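Local coordinates for lectin 2 (Agrocybe aegerita, PDB 4TQJ), which specifically recognises non-reducing terminal N-acetylglucosamine, as a fungal lectin with a beta-propeller fold, at residues A[167-171]-A[172-176]; A[111-115]-A[116-120]; A[188-192]-A[193-197]. The protein carries 1 engineered substitution. All blocks are in the same frame, centred on the assembly; numbering follows the deposited sequence.

Contact 1 (A[167-171]-A[172-176])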
ATOM      1  N   TRP A 167     -39.814   0.879   0.079  1.00 15.85           N
ATOM      2  CA  TRP A 167     -38.637   0.332   0.749  1.00 16.01           C
ATOM      3  C   TRP A 167     -38.370   1.052   2.078  1.00 16.61           C
ATOM      4  O   TRP A 167     -38.425   2.287   2.161  1.00 18.18           O
ATOM      5  CB  TRP A 167     -37.424   0.305  -0.194  1.00 14.54           C
ATOM      6  CG  TRP A 167     -37.632  -0.694  -1.296  1.00 14.57           C
ATOM      7  CD1 TRP A 167     -38.392  -0.523  -2.423  1.00 15.03           C
ATOM      8  CD2 TRP A 167     -37.110  -2.029  -1.365  1.00 12.32           C
ATOM      9  NE1 TRP A 167     -38.364  -1.662  -3.189  1.00 15.13           N
ATOM     10  CE2 TRP A 167     -37.585  -2.602  -2.568  1.00 16.35           C
ATOM     11  CE3 TRP A 167     -36.277  -2.790  -0.540  1.00 13.32           C
ATOM     12  CZ2 TRP A 167     -37.260  -3.906  -2.961  1.00 13.28           C
ATOM     13  CZ3 TRP A 167     -35.951  -4.084  -0.932  1.00 12.98           C
ATOM     14  CH2 TRP A 167     -36.446  -4.629  -2.130  1.00 13.26           C
ATOM     15  N   ARG A 168     -38.124   0.259   3.119  1.00 13.87           N
ATOM     16  CA  ARG A 168     -37.955   0.763   4.476  1.00 16.00           C
ATOM     17  C   ARG A 168     -36.738   0.155   5.162  1.00 15.01           C
ATOM     18  O   ARG A 168     -36.515  -1.059   5.113  1.00 13.96           O
ATOM     19  CB  ARG A 168     -39.192   0.438   5.325  1.00 15.86           C
ATOM     20  CG  ARG A 168     -40.493   1.047   4.817  1.00 19.98           C
ATOM     21  CD  ARG A 168     -40.539   2.561   5.062  1.00 22.37           C
ATOM     22  NE  ARG A 168     -41.807   3.152   4.640  1.00 21.07           N
ATOM     23  CZ  ARG A 168     -42.042   3.606   3.412  1.00 22.17           C
ATOM     24  NH1 ARG A 168     -41.099   3.544   2.483  1.00 14.19           N
ATOM     25  NH2 ARG A 168     -43.222   4.132   3.115  1.00 26.95           N
ATOM     26  N   LEU A 169     -35.976   1.007   5.838  1.00 16.08           N
ATOM     27  CA  LEU A 169     -34.821   0.563   6.587  1.00 13.51           C
ATOM     28  C   LEU A 169     -35.178  -0.346   7.753  1.00 15.50           C
ATOM     29  O   LEU A 169     -34.356  -1.153   8.167  1.00 15.80           O
ATOM     30  CB  LEU A 169     -34.007   1.761   7.059  1.00 14.99           C
ATOM     31  CG  LEU A 169     -33.375   2.462   5.863  1.00 13.84           C
ATOM     32  CD1 LEU A 169     -33.015   3.891   6.217  1.00 16.34           C
ATOM     33  CD2 LEU A 169     -32.166   1.667   5.379  1.00 15.64           C
ATOM     34  N   ASP A 170     -36.408  -0.248   8.264  1.00 15.26           N
ATOM     35  CA  ASP A 170     -36.830  -1.162   9.326  1.00 15.23           C
ATOM     36  C   ASP A 170     -37.415  -2.496   8.835  1.00 17.37           C
ATOM     37  O   ASP A 170     -37.762  -3.357   9.643  1.00 19.01           O
ATOM     38  CB  ASP A 170     -37.766  -0.463  10.337  1.00 20.99           C
ATOM     39  CG  ASP A 170     -39.126  -0.094   9.750  1.00 21.92           C
ATOM     40  OD1 ASP A 170     -39.331  -0.205   8.521  1.00 24.42           O
ATOM     41  OD2 ASP A 170     -40.001   0.334  10.530  1.00 25.90           O
ATOM     42  N   ARG A 171     -37.485  -2.685   7.519  1.00 13.97           N
ATOM     43  CA  ARG A 171     -38.100  -3.876   6.960  1.00 12.81           C
ATOM     44  C   ARG A 171     -37.255  -4.624   5.921  1.00 13.23           C
ATOM     45  O   ARG A 171     -37.332  -5.847   5.821  1.00 13.93           O
ATOM     46  CB  ARG A 171     -39.465  -3.511   6.356  1.00 13.11           C
ATOM     47  CG  ARG A 171     -40.492  -3.069   7.399  1.00 20.71           C
ATOM     48  CD  ARG A 171     -41.833  -2.652   6.791  1.00 17.02           C
ATOM     49  NE  ARG A 171     -42.427  -3.704   5.976  1.00 19.26           N
ATOM     50  CZ  ARG A 171     -43.127  -4.731   6.456  1.00 21.28           C
ATOM     51  NH1 ARG A 171     -43.317  -4.862   7.762  1.00 20.76           N
ATOM     52  NH2 ARG A 171     -43.625  -5.638   5.623  1.00 18.24           N
ATOM     53  N   HIS A 172     -36.442  -3.881   5.182  1.00 14.15           N
ATOM     54  CA  HIS A 172     -35.813  -4.370   3.953  1.00 13.89           C
ATOM     55  C   HIS A 172     -34.313  -4.099   3.927  1.00 12.02           C
ATOM     56  O   HIS A 172     -33.814  -3.278   4.695  1.00 14.22           O
ATOM     57  CB  HIS A 172     -36.484  -3.695   2.750  1.00 14.11           C
ATOM     58  CG  HIS A 172     -37.981  -3.709   2.823  1.00 12.66           C
ATOM     59  ND1 HIS A 172     -38.742  -2.562   2.744  1.00 18.84           N
ATOM     60  CD2 HIS A 172     -38.852  -4.726   3.019  1.00 15.66           C
ATOM     61  CE1 HIS A 172     -40.020  -2.875   2.867  1.00 16.48           C
ATOM     62  NE2 HIS A 172     -40.114  -4.182   3.036  1.00 15.49           N
ATOM     63  N   LEU A 173     -33.610  -4.788   3.031  1.00 10.35           N
ATOM     64  CA  LEU A 173     -32.172  -4.624   2.863  1.00 11.20           C
ATOM     65  C   LEU A 173     -31.837  -4.350   1.407  1.00 13.54           C
ATOM     66  O   LEU A 173     -32.398  -4.969   0.509  1.00 14.15           O
ATOM     67  CB  LEU A 173     -31.433  -5.886   3.306  1.00  9.64           C
ATOM     68  CG  LEU A 173     -31.641  -6.280   4.776  1.00 14.35           C
ATOM     69  CD1 LEU A 173     -31.204  -7.717   4.985  1.00  9.78           C
ATOM     70  CD2 LEU A 173     -30.879  -5.325   5.706  1.00 11.82           C
ATOM     71  N   ARG A 174     -30.909  -3.431   1.170  1.00 13.10           N
ATOM     72  CA  ARG A 174     -30.503  -3.136  -0.190  1.00 12.25           C
ATOM     73  C   ARG A 174     -28.988  -3.106  -0.283  1.00 11.08           C
ATOM     74  O   ARG A 174     -28.345  -2.277   0.345  1.00 11.01           O
ATOM     75  CB  ARG A 174     -31.127  -1.819  -0.669  1.00 13.84           C
ATOM     76  CG  ARG A 174     -32.620  -1.963  -1.054  1.00 14.90           C
ATOM     77  CD  ARG A 174     -33.341  -0.615  -1.036  1.00 12.08           C
ATOM     78  NE  ARG A 174     -33.438  -0.105   0.330  1.00 15.97           N
ATOM     79  CZ  ARG A 174     -33.948   1.078   0.669  1.00 15.67           C
ATOM     80  NH1 ARG A 174     -34.414   1.907  -0.255  1.00 15.12           N
ATOM     81  NH2 ARG A 174     -33.975   1.435   1.943  1.00 14.68           N
ATOM     82  N   PHE A 175     -28.440  -4.028  -1.069  1.00 13.16           N
ATOM     83  CA  PHE A 175     -26.996  -4.206  -1.181  1.00 13.56           C
ATOM     84  C   PHE A 175     -26.575  -4.108  -2.646  1.00 11.32           C
ATOM     85  O   PHE A 175     -27.408  -4.130  -3.543  1.00 14.57           O
ATOM     86  CB  PHE A 175     -26.570  -5.591  -0.664  1.00 13.51           C
ATOM     87  CG  PHE A 175     -26.944  -5.886   0.769  1.00 11.00           C
ATOM     88  CD1 PHE A 175     -27.062  -7.210   1.190  1.00 17.60           C
ATOM     89  CD2 PHE A 175     -27.125  -4.877   1.700  1.00 14.16           C
ATOM     90  CE1 PHE A 175     -27.379  -7.522   2.499  1.00 13.71           C
ATOM     91  CE2 PHE A 175     -27.441  -5.183   3.017  1.00 14.62           C
ATOM     92  CZ  PHE A 175     -27.564  -6.513   3.413  1.00 10.55           C
ATOM     93  N   LEU A 176     -25.273  -4.030  -2.884  1.00 11.09           N
ATOM     94  CA  LEU A 176     -24.735  -4.074  -4.233  1.00 13.55           C
ATOM     95  C   LEU A 176     -23.743  -5.226  -4.271  1.00 12.41           C
ATOM     96  O   LEU A 176     -22.914  -5.349  -3.391  1.00 12.78           O
ATOM     97  CB  LEU A 176     -24.036  -2.768  -4.585  1.00 12.96           C
ATOM     98  CG  LEU A 176     -24.856  -1.473  -4.538  1.00 13.91           C
ATOM     99  CD1 LEU A 176     -23.925  -0.252  -4.680  1.00  9.58           C
ATOM    100  CD2 LEU A 176     -25.951  -1.481  -5.600  1.00 13.17           C
TER
HETATM  101  O   HOH W   1     -35.892   3.092   2.981  1.00 14.71           O
HETATM  102  O   HOH W   2     -32.280  -2.271   6.799  1.00 16.39           O
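The loop that leads from the outer strand 154-157 of one propeller blade to the inner strand 173-177 of the next closes on itself through Arg168 and His172. Arg168 holds the histidine twice with its main chain. Its N-H reaches His172 ND1 at 2.9 Å, tilted 15° from the ring plane, while its carbonyl oxygen takes the N-H of His172 at 2.8 Å and that of Arg171 as well. CG beside the backbone N (chi1 -47°) turns the imidazole back toward Arg168, ND1 facing its N-H. Arg171 CB lies over the ring centre, 3.5 Å from the centroid, as a CH-pi contact. His172 CB touches Trp167 CE3 at 3.4 Å. At the root of the indole, Trp167 CB rests over one face of the Arg174 guanidinium, 3.4 Å from NH1; a water joins Trp167 O to Arg174 NH2, and NH1 donates to Phe160 O. Because ND1 accepts a backbone proton, the proton of His172 probably sits on NE2, which bonds to Asp192 OD1 of the neighbouring hairpin. Arg171 forms a salt bridge to the same oxygen, so the carboxylate faces both residues, consistent with a neutral imidazole of fixed tautomer beside a charged arginine.

Contact 2 (A[111-115]-A[116-120]); sequences WRVEK and HLRYL
Arg112 and His116 exchange two hydrogen bonds of equal length. The amide of Arg112 meets His116 ND1 at 2.8 Å, nearly straight at 165° and within 3° of the imidazole plane; in return the N-H of His116 reaches Arg112 O at 2.8 Å. That oxygen also accepts from Lys115 N, so a single carbonyl gathers the turn. Across the ring, His116 NE2 is bonded to Glu136, which makes the imidazole a bridge between the loop and the turn joining strands 130-134 and 139-142. The Arg112 side chain, bent at chi2 (-70°), doubles back so that NH1 approaches Trp111 O from well above the carbonyl plane; NH1 bonds to Tyr106 O too. Two waters add bridges, one between Trp111 O and Arg118 NH2, the other between Val113 O and His116 O.

Packing begins over the histidine, where Lys115 CB stands 3.6 Å from the ring centroid, almost on the normal. Trp111 CE3 touches His116 CB at 3.5 Å, the two side chains crossing at about a right angle. The Arg118 chain passes obliquely by the indole, CD 3.6 Å from Trp111 CE3, and its guanidinium presents a face to Trp111 CB and an edge to Val113 CG2, with NH1 bonded to Phe104 O. Strand 117-121 then continues as the first strand of its blade beside strand 130-134, while Arg118 and Leu120 pack on strands 60-64 and 73-77 of the preceding blade, and Leu117 and Tyr119 turn to Gln7 near the chain's start.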
ATOM      1  N   TRP A 111     -32.153  14.344   1.326  1.00 25.48           N
ATOM      2  CA  TRP A 111     -31.720  13.006   1.721  1.00 21.04           C
ATOM      3  C   TRP A 111     -31.717  12.868   3.228  1.00 18.71           C
ATOM      4  O   TRP A 111     -31.290  13.779   3.936  1.00 22.95           O
ATOM      5  CB  TRP A 111     -30.338  12.702   1.137  1.00 17.45           C
ATOM      6  CG  TRP A 111     -30.374  12.583  -0.341  1.00 21.82           C
ATOM      7  CD1 TRP A 111     -30.450  13.604  -1.238  1.00 24.92           C
ATOM      8  CD2 TRP A 111     -30.355  11.369  -1.109  1.00 21.56           C
ATOM      9  NE1 TRP A 111     -30.477  13.108  -2.522  1.00 25.14           N
ATOM     10  CE2 TRP A 111     -30.420  11.738  -2.470  1.00 25.11           C
ATOM     11  CE3 TRP A 111     -30.287  10.010  -0.779  1.00 18.29           C
ATOM     12  CZ2 TRP A 111     -30.420  10.797  -3.502  1.00 19.28           C
ATOM     13  CZ3 TRP A 111     -30.283   9.074  -1.804  1.00 17.34           C
ATOM     14  CH2 TRP A 111     -30.354   9.472  -3.148  1.00 21.38           C
ATOM     15  N   ARG A 112     -32.195  11.727   3.715  1.00 18.83           N
ATOM     16  CA  ARG A 112     -32.301  11.451   5.146  1.00 18.56           C
ATOM     17  C   ARG A 112     -31.689  10.092   5.502  1.00 20.13           C
ATOM     18  O   ARG A 112     -31.962   9.087   4.844  1.00 19.19           O
ATOM     19  CB  ARG A 112     -33.771  11.443   5.577  1.00 19.78           C
ATOM     20  CG  ARG A 112     -34.499  12.788   5.437  1.00 25.41           C
ATOM     21  CD  ARG A 112     -33.978  13.791   6.460  1.00 26.52           C
ATOM     22  NE  ARG A 112     -34.572  15.114   6.307  1.00 28.98           N
ATOM     23  CZ  ARG A 112     -34.139  16.039   5.458  1.00 25.98           C
ATOM     24  NH1 ARG A 112     -33.108  15.788   4.667  1.00 24.37           N
ATOM     25  NH2 ARG A 112     -34.746  17.220   5.394  1.00 32.73           N
ATOM     26  N   VAL A 113     -30.880  10.061   6.557  1.00 17.18           N
ATOM     27  CA  VAL A 113     -30.299   8.811   7.043  1.00 18.32           C
ATOM     28  C   VAL A 113     -31.397   7.810   7.438  1.00 19.20           C
ATOM     29  O   VAL A 113     -31.198   6.589   7.360  1.00 15.82           O
ATOM     30  CB  VAL A 113     -29.346   9.086   8.238  1.00 24.14           C
ATOM     31  CG1 VAL A 113     -29.038   7.814   9.013  1.00 23.72           C
ATOM     32  CG2 VAL A 113     -28.076   9.758   7.749  1.00 19.47           C
ATOM     33  N   GLU A 114     -32.561   8.326   7.838  1.00 17.11           N
ATOM     34  CA  GLU A 114     -33.690   7.479   8.257  1.00 18.44           C
ATOM     35  C   GLU A 114     -34.491   6.851   7.104  1.00 17.08           C
ATOM     36  O   GLU A 114     -35.329   5.971   7.328  1.00 17.78           O
ATOM     37  CB  GLU A 114     -34.659   8.290   9.125  1.00 23.69           C
ATOM     38  CG  GLU A 114     -34.021   8.944  10.345  1.00 30.53           C
ATOM     39  CD  GLU A 114     -33.449  10.336  10.064  1.00 27.35           C
ATOM     40  OE1 GLU A 114     -33.393  10.765   8.886  1.00 23.11           O
ATOM     41  OE2 GLU A 114     -33.054  11.014  11.039  1.00 37.46           O
ATOM     42  N   LYS A 115     -34.261   7.317   5.881  1.00 12.32           N
ATOM     43  CA  LYS A 115     -35.083   6.902   4.744  1.00 16.90           C
ATOM     44  C   LYS A 115     -34.254   6.363   3.573  1.00 16.23           C
ATOM     45  O   LYS A 115     -34.707   5.502   2.821  1.00 17.96           O
ATOM     46  CB  LYS A 115     -35.935   8.079   4.252  1.00 15.28           C
ATOM     47  CG  LYS A 115     -36.740   8.783   5.352  1.00 17.65           C
ATOM     48  CD  LYS A 115     -37.536   9.966   4.790  1.00 22.59           C
ATOM     49  CE  LYS A 115     -38.643   9.501   3.854  1.00 26.84           C
ATOM     50  NZ  LYS A 115     -39.475  10.631   3.293  1.00 24.86           N
ATOM     51  N   HIS A 116     -33.039   6.881   3.423  1.00 15.81           N
ATOM     52  CA  HIS A 116     -32.251   6.624   2.232  1.00 16.20           C
ATOM     53  C   HIS A 116     -30.894   5.976   2.518  1.00 14.93           C
ATOM     54  O   HIS A 116     -30.391   6.011   3.644  1.00 15.25           O
ATOM     55  CB  HIS A 116     -32.055   7.932   1.466  1.00 16.07           C
ATOM     56  CG  HIS A 116     -33.302   8.750   1.351  1.00 17.42           C
ATOM     57  ND1 HIS A 116     -33.451   9.972   1.971  1.00 17.91           N
ATOM     58  CD2 HIS A 116     -34.465   8.512   0.702  1.00 15.53           C
ATOM     59  CE1 HIS A 116     -34.650  10.455   1.702  1.00 19.91           C
ATOM     60  NE2 HIS A 116     -35.283   9.590   0.933  1.00 16.70           N
ATOM     61  N   LEU A 117     -30.321   5.387   1.473  1.00 16.67           N
ATOM     62  CA  LEU A 117     -28.967   4.844   1.507  1.00 14.97           C
ATOM     63  C   LEU A 117     -28.136   5.550   0.454  1.00 16.61           C
ATOM     64  O   LEU A 117     -28.603   5.746  -0.659  1.00 13.51           O
ATOM     65  CB  LEU A 117     -28.982   3.348   1.180  1.00 13.00           C
ATOM     66  CG  LEU A 117     -29.802   2.492   2.144  1.00 14.69           C
ATOM     67  CD1 LEU A 117     -30.134   1.129   1.532  1.00 11.41           C
ATOM     68  CD2 LEU A 117     -29.040   2.350   3.451  1.00 12.13           C
ATOM     69  N   ARG A 118     -26.903   5.907   0.802  1.00 12.04           N
ATOM     70  CA  ARG A 118     -25.959   6.477  -0.147  1.00 14.40           C
ATOM     71  C   ARG A 118     -24.664   5.680  -0.129  1.00 14.74           C
ATOM     72  O   ARG A 118     -24.067   5.492   0.922  1.00 12.82           O
ATOM     73  CB  ARG A 118     -25.706   7.959   0.169  1.00 15.90           C
ATOM     74  CG  ARG A 118     -26.818   8.877  -0.353  1.00 15.97           C
ATOM     75  CD  ARG A 118     -26.892  10.225   0.383  1.00 20.91           C
ATOM     76  NE  ARG A 118     -27.356  10.087   1.760  1.00 17.30           N
ATOM     77  CZ  ARG A 118     -27.463  11.098   2.618  1.00 21.35           C
ATOM     78  NH1 ARG A 118     -27.160  12.327   2.234  1.00 20.72           N
ATOM     79  NH2 ARG A 118     -27.889  10.886   3.860  1.00 21.78           N
ATOM     80  N   TYR A 119     -24.248   5.211  -1.300  1.00 14.24           N
ATOM     81  CA  TYR A 119     -23.053   4.380  -1.454  1.00 12.65           C
ATOM     82  C   TYR A 119     -22.124   4.987  -2.488  1.00 15.13           C
ATOM     83  O   TYR A 119     -22.542   5.804  -3.310  1.00 15.59           O
ATOM     84  CB  TYR A 119     -23.428   2.999  -1.983  1.00 12.60           C
ATOM     85  CG  TYR A 119     -24.267   2.120  -1.077  1.00 13.26           C
ATOM     86  CD1 TYR A 119     -24.070   2.090   0.295  1.00 12.13           C
ATOM     87  CD2 TYR A 119     -25.239   1.285  -1.615  1.00 13.47           C
ATOM     88  CE1 TYR A 119     -24.848   1.258   1.112  1.00 15.01           C
ATOM     89  CE2 TYR A 119     -26.003   0.458  -0.816  1.00 12.98           C
ATOM     90  CZ  TYR A 119     -25.813   0.449   0.542  1.00 12.32           C
ATOM     91  OH  TYR A 119     -26.572  -0.397   1.326  1.00 14.55           O
ATOM     92  N   LEU A 120     -20.869   4.561  -2.458  1.00 15.22           N
ATOM     93  CA  LEU A 120     -19.901   4.888  -3.501  1.00 17.78           C
ATOM     94  C   LEU A 120     -19.402   3.595  -4.113  1.00 18.56           C
ATOM     95  O   LEU A 120     -18.948   2.705  -3.398  1.00 17.62           O
ATOM     96  CB  LEU A 120     -18.722   5.655  -2.908  1.00 14.18           C
ATOM     97  CG  LEU A 120     -19.121   6.997  -2.306  1.00 15.55           C
ATOM     98  CD1 LEU A 120     -18.092   7.483  -1.282  1.00 15.05           C
ATOM     99  CD2 LEU A 120     -19.366   8.019  -3.408  1.00 16.41           C
TER
HETATM  100  O   HOH W   3     -29.219  12.708   5.481  1.00 20.60           O
HETATM  101  O   HOH W   4     -29.315   4.976   6.018  1.00 20.04           O

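Contact 3 (A[188-192]-A[193-197])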
ATOM      1  N   VAL A 188     -29.112  -5.857  -5.150  1.00 15.16           N
ATOM      2  CA  VAL A 188     -29.756  -6.965  -4.472  1.00 14.99           C
ATOM      3  C   VAL A 188     -30.645  -6.407  -3.376  1.00 14.65           C
ATOM      4  O   VAL A 188     -30.146  -5.815  -2.423  1.00 15.01           O
ATOM      5  CB  VAL A 188     -28.729  -7.890  -3.820  1.00 12.09           C
ATOM      6  CG1 VAL A 188     -29.443  -9.012  -3.090  1.00 14.14           C
ATOM      7  CG2 VAL A 188     -27.758  -8.436  -4.870  1.00 14.84           C
ATOM      8  N   GLY A 189     -31.954  -6.608  -3.501  1.00 13.32           N
ATOM      9  CA  GLY A 189     -32.890  -6.086  -2.522  1.00 14.13           C
ATOM     10  C   GLY A 189     -33.743  -7.146  -1.841  1.00 14.30           C
ATOM     11  O   GLY A 189     -34.402  -7.940  -2.509  1.00 13.81           O
ATOM     12  N   PHE A 190     -33.726  -7.155  -0.509  1.00 12.04           N
ATOM     13  CA  PHE A 190     -34.553  -8.073   0.267  1.00 10.02           C
ATOM     14  C   PHE A 190     -35.841  -7.337   0.599  1.00 10.74           C
ATOM     15  O   PHE A 190     -35.874  -6.535   1.521  1.00 13.42           O
ATOM     16  CB  PHE A 190     -33.841  -8.493   1.560  1.00  8.40           C
ATOM     17  CG  PHE A 190     -32.587  -9.293   1.337  1.00 12.03           C
ATOM     18  CD1 PHE A 190     -32.538 -10.645   1.685  1.00 11.35           C
ATOM     19  CD2 PHE A 190     -31.456  -8.701   0.785  1.00 13.34           C
ATOM     20  CE1 PHE A 190     -31.394 -11.377   1.486  1.00 12.48           C
ATOM     21  CE2 PHE A 190     -30.292  -9.433   0.575  1.00 11.21           C
ATOM     22  CZ  PHE A 190     -30.261 -10.776   0.919  1.00 14.70           C
ATOM     23  N   GLY A 191     -36.886  -7.588  -0.178  1.00 13.41           N
ATOM     24  CA  GLY A 191     -38.142  -6.868  -0.035  1.00 13.74           C
ATOM     25  C   GLY A 191     -39.127  -7.494   0.941  1.00 15.73           C
ATOM     26  O   GLY A 191     -38.742  -8.083   1.960  1.00 15.48           O
ATOM     27  N   ASP A 192     -40.416  -7.359   0.646  1.00 13.45           N
ATOM     28  CA  ASP A 192     -41.423  -7.918   1.527  1.00 14.49           C
ATOM     29  C   ASP A 192     -41.557  -9.424   1.308  1.00 18.02           C
ATOM     30  O   ASP A 192     -41.429 -10.203   2.251  1.00 17.82           O
ATOM     31  CB  ASP A 192     -42.770  -7.205   1.340  1.00 14.39           C
ATOM     32  CG  ASP A 192     -42.826  -5.865   2.054  1.00 18.82           C
ATOM     33  OD1 ASP A 192     -42.291  -5.742   3.181  1.00 16.63           O
ATOM     34  OD2 ASP A 192     -43.403  -4.919   1.487  1.00 19.31           O
ATOM     35  N   LYS A 193     -41.784  -9.830   0.062  1.00 16.77           N
ATOM     36  CA  LYS A 193     -42.011 -11.233  -0.243  1.00 17.69           C
ATOM     37  C   LYS A 193     -40.940 -11.897  -1.118  1.00 16.59           C
ATOM     38  O   LYS A 193     -41.009 -13.092  -1.350  1.00 12.58           O
ATOM     39  CB  LYS A 193     -43.413 -11.407  -0.842  1.00 23.09           C
ATOM     40  CG  LYS A 193     -44.469 -10.605  -0.058  1.00 22.84           C
ATOM     41  CD  LYS A 193     -45.773 -11.346   0.079  1.00 22.12           C
ATOM     42  CE  LYS A 193     -45.555 -12.761   0.562  1.00 21.34           C
ATOM     43  NZ  LYS A 193     -46.215 -13.047   1.861  1.00 27.34           N
ATOM     44  N   HIS A 194     -39.937 -11.138  -1.575  1.00 16.51           N
ATOM     45  CA  HIS A 194     -38.892 -11.715  -2.416  1.00 16.18           C
ATOM     46  C   HIS A 194     -37.564 -10.978  -2.303  1.00 14.41           C
ATOM     47  O   HIS A 194     -37.541  -9.782  -2.064  1.00 12.49           O
ATOM     48  CB  HIS A 194     -39.260 -11.655  -3.903  1.00 18.63           C
ATOM     49  CG  HIS A 194     -40.677 -12.020  -4.215  1.00 20.90           C
ATOM     50  ND1 HIS A 194     -41.085 -13.323  -4.386  1.00 18.02           N
ATOM     51  CD2 HIS A 194     -41.769 -11.249  -4.434  1.00 20.55           C
ATOM     52  CE1 HIS A 194     -42.375 -13.343  -4.678  1.00 22.48           C
ATOM     53  NE2 HIS A 194     -42.811 -12.097  -4.721  1.00 22.62           N
ATOM     54  N   VAL A 195     -36.470 -11.701  -2.509  1.00 14.25           N
ATOM     55  CA  VAL A 195     -35.198 -11.058  -2.824  1.00 16.08           C
ATOM     56  C   VAL A 195     -35.272 -10.716  -4.303  1.00 15.54           C
ATOM     57  O   VAL A 195     -35.612 -11.575  -5.119  1.00 15.58           O
ATOM     58  CB  VAL A 195     -33.995 -11.990  -2.565  1.00 13.55           C
ATOM     59  CG1 VAL A 195     -32.673 -11.288  -2.931  1.00 13.65           C
ATOM     60  CG2 VAL A 195     -33.974 -12.464  -1.116  1.00 12.70           C
ATOM     61  N   PHE A 196     -34.998  -9.458  -4.641  1.00 12.47           N
ATOM     62  CA  PHE A 196     -35.047  -8.992  -6.019  1.00 13.57           C
ATOM     63  C   PHE A 196     -33.626  -8.690  -6.469  1.00 15.29           C
ATOM     64  O   PHE A 196     -32.794  -8.273  -5.664  1.00 14.58           O
ATOM     65  CB  PHE A 196     -35.849  -7.678  -6.148  1.00 15.68           C
ATOM     66  CG  PHE A 196     -37.334  -7.810  -5.887  1.00 18.65           C
ATOM     67  CD1 PHE A 196     -38.201  -8.207  -6.901  1.00 18.54           C
ATOM     68  CD2 PHE A 196     -37.866  -7.509  -4.636  1.00 15.05           C
ATOM     69  CE1 PHE A 196     -39.579  -8.318  -6.675  1.00 17.11           C
ATOM     70  CE2 PHE A 196     -39.238  -7.617  -4.402  1.00 20.94           C
ATOM     71  CZ  PHE A 196     -40.096  -8.023  -5.424  1.00 18.86           C
ATOM     72  N   ILE A 197     -33.356  -8.876  -7.752  1.00 13.86           N
ATOM     73  CA  ILE A 197     -32.099  -8.437  -8.348  1.00 15.26           C
ATOM     74  C   ILE A 197     -32.404  -7.470  -9.486  1.00 20.28           C
ATOM     75  O   ILE A 197     -33.361  -7.676 -10.232  1.00 22.57           O
ATOM     76  CB  ILE A 197     -31.312  -9.610  -8.954  1.00 16.93           C
ATOM     77  CG1 ILE A 197     -31.046 -10.695  -7.914  1.00 19.32           C
ATOM     78  CG2 ILE A 197     -29.997  -9.116  -9.582  1.00 24.40           C
ATOM     79  CD1 ILE A 197     -30.135 -10.267  -6.802  1.00 21.41           C
TER
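Val188, Phe190, Val195 and Ile197 project from one face of the hairpin of strands 186-190 and 195-198, the middle strands of a propeller blade between 173-177 and 210-213, and their side chains pack against one another there. Val188 CG2 meets Ile197 CD1 at 3.6 Å, brought close because the isoleucine chain bends at chi2 (-66°); Val188 CG1 lies 4.0 Å from Val195 CG1. Farther toward the turn, Phe190 CD1 touches Val195 CG2 at 3.6 Å, the two side chains lying alongside and pointing the same way. Strand 242-246 of the next blade meets this patch through Ile243. Phe196, whose side chain points to the opposite face, is paired through its backbone with Gly189 in an antiparallel hydrogen-bonded pair: Gly189 N to Phe196 O at 2.9 Å and Phe196 N to Gly189 O at 2.7 Å. A third bond, Gly191 N to His194 O at 3.0 Å, closes the hairpin where the strands end. At the turn, Lys193 NZ reaches Asp219 O and His194 bonds to Asp214. The chemistry thus passes from an apolar face to a polar turn that carries Asp192 and Lys193, and Asp192 OD1, facing outward to Arg171 and His172, joins that turn to their loop.

How the contacts relate
Contacts 1 and 2 are the same element in successive blades: a loop held by a histidine side chain, leading into the first strand of the blade, with only part of each buried. Contact 3, more buried and farther from the chain's centre, is a hairpin held by backbone pairing and apolar contacts, where contacts 1 and 2 use a histidine bonded to the main chain. It shares a sheet with contact 1, strands 173-177 and 186-190 being neighbours, and Leu173 O bonds to Phe190 N at 2.8 Å. Contacts 1 and 2 meet between blades, where Tyr119 OH lies 2.8 Å from Arg174 O, a probable hydrogen bond, and Leu169 packs on 113-115. Contacts 2 and 3 do not touch.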